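Local coordinates for hydroquinone dioxygenase large subunit (Pseudomonas sp., PDB 4ZXA), which forms the large subunit of a two-subunit, Fe2+-dependent hydroquinone 1,2-dioxygenase of the cupin type, which probably opens the aromatic ring of hydroquinone, at residues E[94-104]-E[114-125]; E[190-198]-E[306-314]. One frame throughout, in Å; residues are numbered along the deposited sequence.

Interaction 1 closes before interaction 2 opens, and the two lie on opposite sides of the chain's centre, with centres about 35 Å and nearest atoms about 16 Å apart. Both reach the same antiparallel eight-stranded sheet. Residues 94-104 and 114-125 supply strand 116-121, outermost within this chain, and the neighbouring strand 97-102, while residues 306-314 leave it at the end of strand 301-307 and turn into strand 310-318 of a second sheet. Between 97-102 and 301-307 come 89-93, 82-84 and then 251-257, which carries His256 of the cadmium site. The sheet ties the N-terminal region to the part that binds the metal, consistent with the enzyme's cupin character; 190-198 packs there as a loop.

Interaction 1. Residues E[94-104]-E[114-125]; sequences YYGKVDLYAGT and VNYTENFETPLI
Gly96 O receives the backbone N of Thr122 from above its carbonyl plane at 3.1 Å, just where strand 116-121 passes into a helix. Lys97 then runs beside Glu121, both side chains pointing the same way, and its NZ meets the syn side of Glu121 OE2 at 3.0 Å in a salt bridge. Val98 pairs with Phe120, whose ring has Val98 O at its edge. Asp99 OD1 takes a nearly straight bond (171°) from Asn119 ND2 at 2.7 Å; Asn119 reaches it with CG trans to its own N (chi1 -169°), and the carboxylate and amide planes stand 83° apart. Asn119 OD1 lies 3.3 Å from Lys97 CB, the side chains crossing at about a right angle. An alanine at Asn119 would probably leave Asp99 OD1 without its donor and open a gap beside the Lys97 methylenes. These strands form an antiparallel edge pair of the large sheet, with 116-121 outermost within this chain and 89-93 beyond 97-102. Leu100 and Glu118 exchange two backbone bonds, while Leu100 CB packs on Phe120 CE2 at 4.1 Å, and Leu34 of strand 32-34 touches both. Ala102 pairs likewise with Tyr116. Thr104 OG1 and Thr117 OG1 approach to a short and doubtful 2.5 Å.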
loop_
_atom_site.group_PDB
_atom_site.type_symbol
_atom_site.label_atom_id
_atom_site.label_comp_id
_atom_site.label_asym_id
_atom_site.label_seq_id
_atom_site.Cartn_x
_atom_site.Cartn_y
_atom_site.Cartn_z
ATOM N N TYR E 94 -22.812 13.153 -2.510
ATOM C CA TYR E 94 -24.254 13.257 -2.599
ATOM C C TYR E 94 -24.666 14.549 -3.303
ATOM O O TYR E 94 -25.806 14.982 -3.208
ATOM C CB TYR E 94 -24.916 13.057 -1.237
ATOM C CG TYR E 94 -24.941 11.600 -0.853
ATOM C CD1 TYR E 94 -25.619 10.678 -1.628
ATOM C CD2 TYR E 94 -24.254 11.138 0.258
ATOM C CE1 TYR E 94 -25.634 9.345 -1.299
ATOM C CE2 TYR E 94 -24.263 9.804 0.594
ATOM C CZ TYR E 94 -24.956 8.913 -0.190
ATOM O OH TYR E 94 -24.975 7.581 0.132
ATOM N N TYR E 95 -23.725 15.128 -4.043
ATOM C CA TYR E 95 -24.000 16.304 -4.866
ATOM C C TYR E 95 -24.594 17.553 -4.201
ATOM O O TYR E 95 -25.621 18.067 -4.626
ATOM C CB TYR E 95 -24.799 15.860 -6.088
ATOM C CG TYR E 95 -24.321 14.512 -6.567
ATOM C CD1 TYR E 95 -22.998 14.323 -6.941
ATOM C CD2 TYR E 95 -25.170 13.422 -6.603
ATOM C CE1 TYR E 95 -22.546 13.099 -7.361
ATOM C CE2 TYR E 95 -24.724 12.191 -7.022
ATOM C CZ TYR E 95 -23.412 12.036 -7.401
ATOM O OH TYR E 95 -22.960 10.812 -7.823
ATOM N N GLY E 96 -23.942 18.001 -3.132
ATOM C CA GLY E 96 -24.362 19.160 -2.361
ATOM C C GLY E 96 -23.957 18.897 -0.931
ATOM O O GLY E 96 -23.565 19.784 -0.181
ATOM N N LYS E 97 -24.060 17.629 -0.581
ATOM C CA LYS E 97 -23.597 17.061 0.685
ATOM C C LYS E 97 -22.614 15.919 0.394
ATOM O O LYS E 97 -22.732 15.233 -0.624
ATOM C CB LYS E 97 -24.780 16.530 1.501
ATOM C CG LYS E 97 -25.709 17.611 2.059
ATOM C CD LYS E 97 -27.093 17.036 2.401
ATOM C CE LYS E 97 -27.817 17.873 3.457
ATOM N NZ LYS E 97 -27.912 19.325 3.111
ATOM N N VAL E 98 -21.640 15.717 1.275
ATOM C CA VAL E 98 -20.706 14.609 1.118
ATOM C C VAL E 98 -20.562 13.836 2.419
ATOM O O VAL E 98 -20.252 14.423 3.455
ATOM C CB VAL E 98 -19.297 15.093 0.714
ATOM C CG1 VAL E 98 -18.321 13.928 0.729
ATOM C CG2 VAL E 98 -19.318 15.773 -0.650
ATOM N N ASP E 99 -20.777 12.522 2.362
ATOM C CA ASP E 99 -20.513 11.655 3.504
ATOM C C ASP E 99 -19.016 11.408 3.658
ATOM O O ASP E 99 -18.345 11.054 2.699
ATOM C CB ASP E 99 -21.211 10.306 3.329
ATOM C CG ASP E 99 -22.643 10.318 3.817
ATOM O OD1 ASP E 99 -23.131 11.407 4.174
ATOM O OD2 ASP E 99 -23.290 9.246 3.835
ATOM N N LEU E 100 -18.491 11.594 4.869
ATOM C CA LEU E 100 -17.175 11.055 5.213
ATOM C C LEU E 100 -17.403 9.847 6.095
ATOM O O LEU E 100 -18.097 9.942 7.106
ATOM C CB LEU E 100 -16.313 12.074 5.951
ATOM C CG LEU E 100 -14.933 11.568 6.362
ATOM C CD1 LEU E 100 -14.158 11.014 5.168
ATOM C CD2 LEU E 100 -14.145 12.690 6.996
ATOM N N TYR E 101 -16.829 8.712 5.708
ATOM C CA TYR E 101 -17.023 7.470 6.446
ATOM C C TYR E 101 -15.729 6.732 6.765
ATOM O O TYR E 101 -14.725 6.873 6.068
ATOM C CB TYR E 101 -17.960 6.533 5.688
ATOM C CG TYR E 101 -17.504 6.203 4.274
ATOM C CD1 TYR E 101 -18.005 6.906 3.185
ATOM C CD2 TYR E 101 -16.596 5.179 4.030
ATOM C CE1 TYR E 101 -17.621 6.607 1.900
ATOM C CE2 TYR E 101 -16.195 4.870 2.734
ATOM C CZ TYR E 101 -16.712 5.595 1.679
ATOM O OH TYR E 101 -16.329 5.317 0.394
ATOM N N ALA E 102 -15.774 5.936 7.829
ATOM C CA ALA E 102 -14.656 5.092 8.238
ATOM C C ALA E 102 -15.188 3.707 8.516
ATOM O O ALA E 102 -15.848 3.494 9.530
ATOM C CB ALA E 102 -13.970 5.651 9.492
ATOM N N GLY E 103 -14.901 2.769 7.618
ATOM C CA GLY E 103 -15.287 1.383 7.800
ATOM C C GLY E 103 -16.734 1.107 7.437
ATOM O O GLY E 103 -17.198 -0.026 7.459
ATOM N N THR E 104 -17.468 2.148 7.097
ATOM C CA THR E 104 -18.893 1.974 6.883
ATOM C C THR E 104 -19.166 1.021 5.730
ATOM O O THR E 104 -20.119 0.248 5.759
ATOM C CB THR E 104 -19.577 3.316 6.640
ATOM O OG1 THR E 104 -19.517 4.081 7.843
ATOM C CG2 THR E 104 -21.039 3.108 6.229
ATOM N N VAL E 114 -18.039 -0.871 14.389
ATOM C CA VAL E 114 -16.984 0.073 14.754
ATOM C C VAL E 114 -16.810 1.166 13.699
ATOM O O VAL E 114 -15.865 1.957 13.747
ATOM C CB VAL E 114 -15.626 -0.617 14.947
ATOM C CG1 VAL E 114 -15.727 -1.704 16.002
ATOM C CG2 VAL E 114 -15.134 -1.186 13.633
ATOM N N ASN E 115 -17.721 1.199 12.738
ATOM C CA ASN E 115 -17.673 2.197 11.692
ATOM C C ASN E 115 -18.339 3.498 12.134
ATOM O O ASN E 115 -19.117 3.524 13.078
ATOM C CB ASN E 115 -18.393 1.661 10.463
ATOM C CG ASN E 115 -19.803 1.189 10.779
ATOM O OD1 ASN E 115 -20.001 0.252 11.559
ATOM N ND2 ASN E 115 -20.791 1.834 10.168
ATOM N N TYR E 116 -18.041 4.579 11.430
ATOM C CA TYR E 116 -18.764 5.827 11.622
ATOM C C TYR E 116 -18.866 6.597 10.303
ATOM O O TYR E 116 -17.915 6.625 9.516
ATOM C CB TYR E 116 -18.076 6.677 12.692
ATOM C CG TYR E 116 -18.670 8.053 12.886
ATOM C CD1 TYR E 116 -19.832 8.244 13.636
ATOM C CD2 TYR E 116 -18.054 9.168 12.343
ATOM C CE1 TYR E 116 -20.365 9.522 13.823
ATOM C CE2 TYR E 116 -18.573 10.442 12.523
ATOM C CZ TYR E 116 -19.729 10.617 13.258
ATOM O OH TYR E 116 -20.223 11.895 13.412
ATOM N N THR E 117 -20.019 7.217 10.070
ATOM C CA THR E 117 -20.212 8.088 8.908
ATOM C C THR E 117 -20.791 9.416 9.372
ATOM O O THR E 117 -21.596 9.434 10.299
ATOM C CB THR E 117 -21.231 7.506 7.907
ATOM O OG1 THR E 117 -20.991 6.108 7.713
ATOM C CG2 THR E 117 -21.160 8.260 6.569
ATOM N N GLU E 118 -20.395 10.516 8.734
ATOM C CA GLU E 118 -20.986 11.819 9.027
ATOM C C GLU E 118 -21.129 12.638 7.757
ATOM O O GLU E 118 -20.251 12.610 6.902
ATOM C CB GLU E 118 -20.164 12.606 10.053
ATOM C CG GLU E 118 -20.740 14.006 10.300
ATOM C CD GLU E 118 -20.199 14.677 11.552
ATOM O OE1 GLU E 118 -19.380 14.051 12.266
ATOM O OE2 GLU E 118 -20.604 15.831 11.828
ATOM N N ASN E 119 -22.235 13.367 7.645
ATOM C CA ASN E 119 -22.554 14.123 6.434
ATOM C C ASN E 119 -22.097 15.573 6.526
ATOM O O ASN E 119 -22.092 16.153 7.606
ATOM C CB ASN E 119 -24.051 14.060 6.162
ATOM C CG ASN E 119 -24.419 14.599 4.796
ATOM O OD1 ASN E 119 -24.832 15.751 4.659
ATOM N ND2 ASN E 119 -24.273 13.766 3.774
ATOM N N PHE E 120 -21.700 16.155 5.398
ATOM C CA PHE E 120 -21.142 17.507 5.411
ATOM C C PHE E 120 -21.580 18.334 4.210
ATOM O O PHE E 120 -21.729 17.812 3.110
ATOM C CB PHE E 120 -19.611 17.462 5.462
ATOM C CG PHE E 120 -19.059 16.909 6.744
ATOM C CD1 PHE E 120 -18.823 17.737 7.828
ATOM C CD2 PHE E 120 -18.751 15.560 6.863
ATOM C CE1 PHE E 120 -18.295 17.237 9.018
ATOM C CE2 PHE E 120 -18.226 15.045 8.055
ATOM C CZ PHE E 120 -18.001 15.890 9.138
ATOM N N GLU E 121 -21.783 19.630 4.425
ATOM C CA GLU E 121 -22.027 20.545 3.316
ATOM C C GLU E 121 -20.743 20.619 2.503
ATOM O O GLU E 121 -19.669 20.902 3.037
ATOM C CB GLU E 121 -22.408 21.936 3.828
ATOM C CG GLU E 121 -23.689 21.994 4.667
ATOM C CD GLU E 121 -24.941 21.691 3.858
ATOM O OE1 GLU E 121 -24.953 21.967 2.636
ATOM O OE2 GLU E 121 -25.915 21.170 4.446
ATOM N N THR E 122 -20.844 20.369 1.209
ATOM C CA THR E 122 -19.645 20.281 0.388
ATOM C C THR E 122 -18.578 21.355 0.670
ATOM O O THR E 122 -17.397 21.038 0.823
ATOM C CB THR E 122 -20.006 20.249 -1.092
ATOM O OG1 THR E 122 -20.837 19.109 -1.331
ATOM C CG2 THR E 122 -18.757 20.150 -1.947
ATOM N N PRO E 123 -18.983 22.624 0.759
ATOM C CA PRO E 123 -17.943 23.650 0.914
ATOM C C PRO E 123 -17.122 23.519 2.197
ATOM O O PRO E 123 -15.936 23.866 2.181
ATOM C CB PRO E 123 -18.732 24.970 0.908
ATOM C CG PRO E 123 -20.033 24.635 0.261
ATOM C CD PRO E 123 -20.329 23.207 0.634
ATOM N N LEU E 124 -17.726 23.030 3.279
ATOM C CA LEU E 124 -17.001 22.855 4.539
ATOM C C LEU E 124 -15.934 21.748 4.446
ATOM O O LEU E 124 -14.751 21.978 4.744
ATOM C CB LEU E 124 -17.971 22.584 5.699
ATOM C CG LEU E 124 -17.324 22.249 7.047
ATOM C CD1 LEU E 124 -16.399 23.374 7.509
ATOM C CD2 LEU E 124 -18.368 21.923 8.112
ATOM N N ILE E 125 -16.343 20.554 4.025
ATOM C CA ILE E 125 -15.400 19.451 3.881
ATOM C C ILE E 125 -14.342 19.773 2.831
ATOM O O ILE E 125 -13.178 19.382 2.977
ATOM C CB ILE E 125 -16.092 18.119 3.534
ATOM C CG1 ILE E 125 -15.046 17.007 3.397
ATOM C CG2 ILE E 125 -16.909 18.249 2.266
ATOM C CD1 ILE E 125 -15.605 15.631 3.582
HETATM O O HOH W 1 -20.927 17.475 -3.410
#

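Interaction 2. Residues E[190-198]-E[306-314]; sequences VNRQFADVS and YSTKRSMLM
Gln193 OE1 accepts the backbone N of Arg310 at 2.8 Å, nearly in line with its C=O, just past the corner where strand 301-307 gives way to 310-318. Beside it, the Asn191 amide stacks on the Arg310 guanidinium with planes 14° apart, ND2 lying 3.2 Å above its centre. Phe194 crosses the same arginine at about a right angle, its CE2 3.5 Å from Arg310 CD, and takes Met312 CE over one face, 4.2 Å from the ring centroid, in a CH-pi contact. Met312, extended beyond CG, meets Val197 CG2 end-on with that methyl, and Phe220 of helix 219-224 adds to the apolar group. One shell out, Asn191 OD1 accepts from Gln193 N, closing an Asx turn, and from Arg192 NH1, which lies on a lone pair. A water joins Gln193 NE2 to Thr308 O. Lys309 NZ bonds weakly to Gln193 O but has its salt bridge with Asp269, and it also reaches Thr12 of the small subunit. Arg192 NH1 comes 3.8 Å from Arg310 NH1, guanidinium planes 88° apart, but Glu249 bridges both arginines and Glu149 takes Arg310 and Asn191 ND2, so this nearness is probably offset by shared anions.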
loop_
_atom_site.group_PDB
_atom_site.type_symbol
_atom_site.label_atom_id
_atom_site.label_comp_id
_atom_site.label_asym_id
_atom_site.label_seq_id
_atom_site.Cartn_x
_atom_site.Cartn_y
_atom_site.Cartn_z
ATOM N N VAL E 190 7.389 18.212 -22.553
ATOM C CA VAL E 190 6.952 16.845 -22.782
ATOM C C VAL E 190 7.391 15.975 -21.606
ATOM O O VAL E 190 8.556 15.993 -21.218
ATOM C CB VAL E 190 7.586 16.295 -24.067
ATOM C CG1 VAL E 190 7.157 14.845 -24.321
ATOM C CG2 VAL E 190 7.251 17.202 -25.245
ATOM N N ASN E 191 6.459 15.214 -21.046
ATOM C CA ASN E 191 6.780 14.283 -19.963
ATOM C C ASN E 191 7.775 13.227 -20.438
ATOM O O ASN E 191 7.704 12.778 -21.585
ATOM C CB ASN E 191 5.508 13.615 -19.418
ATOM C CG ASN E 191 5.776 12.777 -18.178
ATOM O OD1 ASN E 191 6.192 11.612 -18.269
ATOM N ND2 ASN E 191 5.539 13.365 -17.004
ATOM N N ARG E 192 8.692 12.823 -19.559
ATOM C CA ARG E 192 9.775 11.917 -19.949
ATOM C C ARG E 192 9.292 10.563 -20.468
ATOM O O ARG E 192 10.027 9.883 -21.188
ATOM C CB ARG E 192 10.757 11.688 -18.800
ATOM C CG ARG E 192 10.281 10.639 -17.798
ATOM C CD ARG E 192 9.478 11.249 -16.641
ATOM N NE ARG E 192 9.204 10.253 -15.604
ATOM C CZ ARG E 192 8.014 9.688 -15.381
ATOM N NH1 ARG E 192 6.950 10.020 -16.103
ATOM N NH2 ARG E 192 7.887 8.782 -14.426
ATOM N N GLN E 193 8.081 10.154 -20.102
ATOM C CA GLN E 193 7.575 8.868 -20.586
ATOM C C GLN E 193 6.710 9.014 -21.835
ATOM O O GLN E 193 6.079 8.063 -22.275
ATOM C CB GLN E 193 6.850 8.080 -19.485
ATOM C CG GLN E 193 7.797 7.531 -18.416
ATOM C CD GLN E 193 7.187 6.414 -17.557
ATOM O OE1 GLN E 193 6.025 6.038 -17.714
ATOM N NE2 GLN E 193 7.981 5.884 -16.653
ATOM N N PHE E 194 6.686 10.212 -22.403
ATOM C CA PHE E 194 6.053 10.428 -23.695
ATOM C C PHE E 194 7.054 11.066 -24.660
ATOM O O PHE E 194 6.669 11.581 -25.713
ATOM C CB PHE E 194 4.789 11.295 -23.564
ATOM C CG PHE E 194 3.628 10.592 -22.888
ATOM C CD1 PHE E 194 3.266 9.308 -23.258
ATOM C CD2 PHE E 194 2.911 11.216 -21.877
ATOM C CE1 PHE E 194 2.208 8.660 -22.647
ATOM C CE2 PHE E 194 1.848 10.567 -21.251
ATOM C CZ PHE E 194 1.494 9.284 -21.633
ATOM N N ALA E 195 8.342 11.014 -24.314
ATOM C CA ALA E 195 9.364 11.715 -25.103
ATOM C C ALA E 195 9.433 11.276 -26.563
ATOM O O ALA E 195 10.044 11.956 -27.374
ATOM C CB ALA E 195 10.751 11.621 -24.444
ATOM N N ASP E 196 8.806 10.156 -26.902
ATOM C CA ASP E 196 8.859 9.649 -28.269
ATOM C C ASP E 196 7.619 10.007 -29.069
ATOM O O ASP E 196 7.507 9.628 -30.231
ATOM C CB ASP E 196 9.026 8.122 -28.280
ATOM C CG ASP E 196 7.843 7.401 -27.633
ATOM O OD1 ASP E 196 7.356 7.902 -26.601
ATOM O OD2 ASP E 196 7.401 6.346 -28.152
ATOM N N VAL E 197 6.680 10.711 -28.450
ATOM C CA VAL E 197 5.425 11.074 -29.120
ATOM C C VAL E 197 5.577 12.263 -30.081
ATOM O O VAL E 197 6.116 13.296 -29.713
ATOM C CB VAL E 197 4.335 11.377 -28.071
ATOM C CG1 VAL E 197 3.093 12.012 -28.708
ATOM C CG2 VAL E 197 3.982 10.110 -27.334
ATOM N N SER E 198 5.105 12.114 -31.313
ATOM C CA SER E 198 5.153 13.208 -32.278
ATOM C C SER E 198 4.680 14.508 -31.636
ATOM O O SER E 198 3.738 14.497 -30.856
ATOM C CB SER E 198 4.255 12.903 -33.483
ATOM O OG SER E 198 4.035 14.072 -34.270
ATOM N N TYR E 306 -4.084 -0.010 -12.806
ATOM C CA TYR E 306 -2.638 -0.123 -12.701
ATOM C C TYR E 306 -2.021 0.159 -14.060
ATOM O O TYR E 306 -2.400 -0.447 -15.065
ATOM C CB TYR E 306 -2.235 -1.515 -12.195
ATOM C CG TYR E 306 -2.761 -1.792 -10.808
ATOM C CD1 TYR E 306 -4.109 -2.064 -10.604
ATOM C CD2 TYR E 306 -1.923 -1.761 -9.701
ATOM C CE1 TYR E 306 -4.604 -2.310 -9.354
ATOM C CE2 TYR E 306 -2.412 -2.008 -8.437
ATOM C CZ TYR E 306 -3.765 -2.280 -8.270
ATOM O OH TYR E 306 -4.300 -2.523 -7.019
ATOM N N SER E 307 -1.099 1.108 -14.105
ATOM C CA SER E 307 -0.523 1.488 -15.381
ATOM C C SER E 307 0.969 1.640 -15.209
ATOM O O SER E 307 1.440 2.636 -14.663
ATOM C CB SER E 307 -1.160 2.781 -15.898
ATOM O OG SER E 307 -0.596 3.183 -17.141
ATOM N N THR E 308 1.711 0.637 -15.649
ATOM C CA THR E 308 3.149 0.629 -15.418
ATOM C C THR E 308 3.839 1.779 -16.133
ATOM O O THR E 308 4.652 2.467 -15.534
ATOM C CB THR E 308 3.802 -0.692 -15.838
ATOM O OG1 THR E 308 3.262 -1.768 -15.058
ATOM C CG2 THR E 308 5.274 -0.613 -15.598
ATOM N N LYS E 309 3.517 1.980 -17.409
ATOM C CA LYS E 309 4.019 3.141 -18.123
ATOM C C LYS E 309 2.936 4.209 -18.217
ATOM O O LYS E 309 1.779 3.892 -18.468
ATOM C CB LYS E 309 4.483 2.774 -19.543
ATOM C CG LYS E 309 4.793 4.008 -20.385
ATOM C CD LYS E 309 5.332 3.663 -21.762
ATOM C CE LYS E 309 5.599 4.909 -22.627
ATOM N NZ LYS E 309 4.352 5.617 -23.049
ATOM N N ARG E 310 3.314 5.469 -18.024
ATOM C CA ARG E 310 2.407 6.575 -18.292
ATOM C C ARG E 310 1.699 6.335 -19.621
ATOM O O ARG E 310 2.351 6.279 -20.671
ATOM C CB ARG E 310 3.174 7.895 -18.342
ATOM C CG ARG E 310 2.408 9.114 -17.820
ATOM C CD ARG E 310 3.244 10.372 -18.024
ATOM N NE ARG E 310 2.687 11.587 -17.444
ATOM C CZ ARG E 310 2.781 11.903 -16.154
ATOM N NH1 ARG E 310 3.384 11.078 -15.299
ATOM N NH2 ARG E 310 2.260 13.042 -15.716
ATOM N N SER E 311 0.369 6.211 -19.571
ATOM C CA SER E 311 -0.436 5.892 -20.743
ATOM C C SER E 311 -1.580 6.881 -20.975
ATOM O O SER E 311 -2.038 7.554 -20.054
ATOM C CB SER E 311 -1.014 4.484 -20.620
ATOM O OG SER E 311 -1.823 4.374 -19.465
ATOM N N MET E 312 -2.055 6.938 -22.214
ATOM C CA MET E 312 -3.100 7.879 -22.560
ATOM C C MET E 312 -4.433 7.177 -22.472
ATOM O O MET E 312 -4.681 6.210 -23.198
ATOM C CB MET E 312 -2.871 8.423 -23.960
ATOM C CG MET E 312 -1.495 9.038 -24.141
ATOM S SD MET E 312 -1.387 9.853 -25.743
ATOM C CE MET E 312 0.207 10.678 -25.594
ATOM N N LEU E 313 -5.281 7.639 -21.558
ATOM C CA LEU E 313 -6.600 7.041 -21.375
ATOM C C LEU E 313 -7.685 8.070 -21.634
ATOM O O LEU E 313 -7.635 9.193 -21.134
ATOM C CB LEU E 313 -6.770 6.463 -19.963
ATOM C CG LEU E 313 -8.201 6.042 -19.576
ATOM C CD1 LEU E 313 -8.680 4.863 -20.414
ATOM C CD2 LEU E 313 -8.287 5.677 -18.119
ATOM N N MET E 314 -8.674 7.687 -22.423
ATOM C CA MET E 314 -9.814 8.559 -22.616
ATOM C C MET E 314 -10.961 8.127 -21.708
ATOM O O MET E 314 -11.467 7.007 -21.840
ATOM C CB MET E 314 -10.261 8.541 -24.071
ATOM C CG MET E 314 -11.590 9.250 -24.286
ATOM S SD MET E 314 -11.424 11.031 -24.123
ATOM C CE MET E 314 -10.547 11.454 -25.627
HETATM O O HOH W 2 7.540 3.415 -15.402
#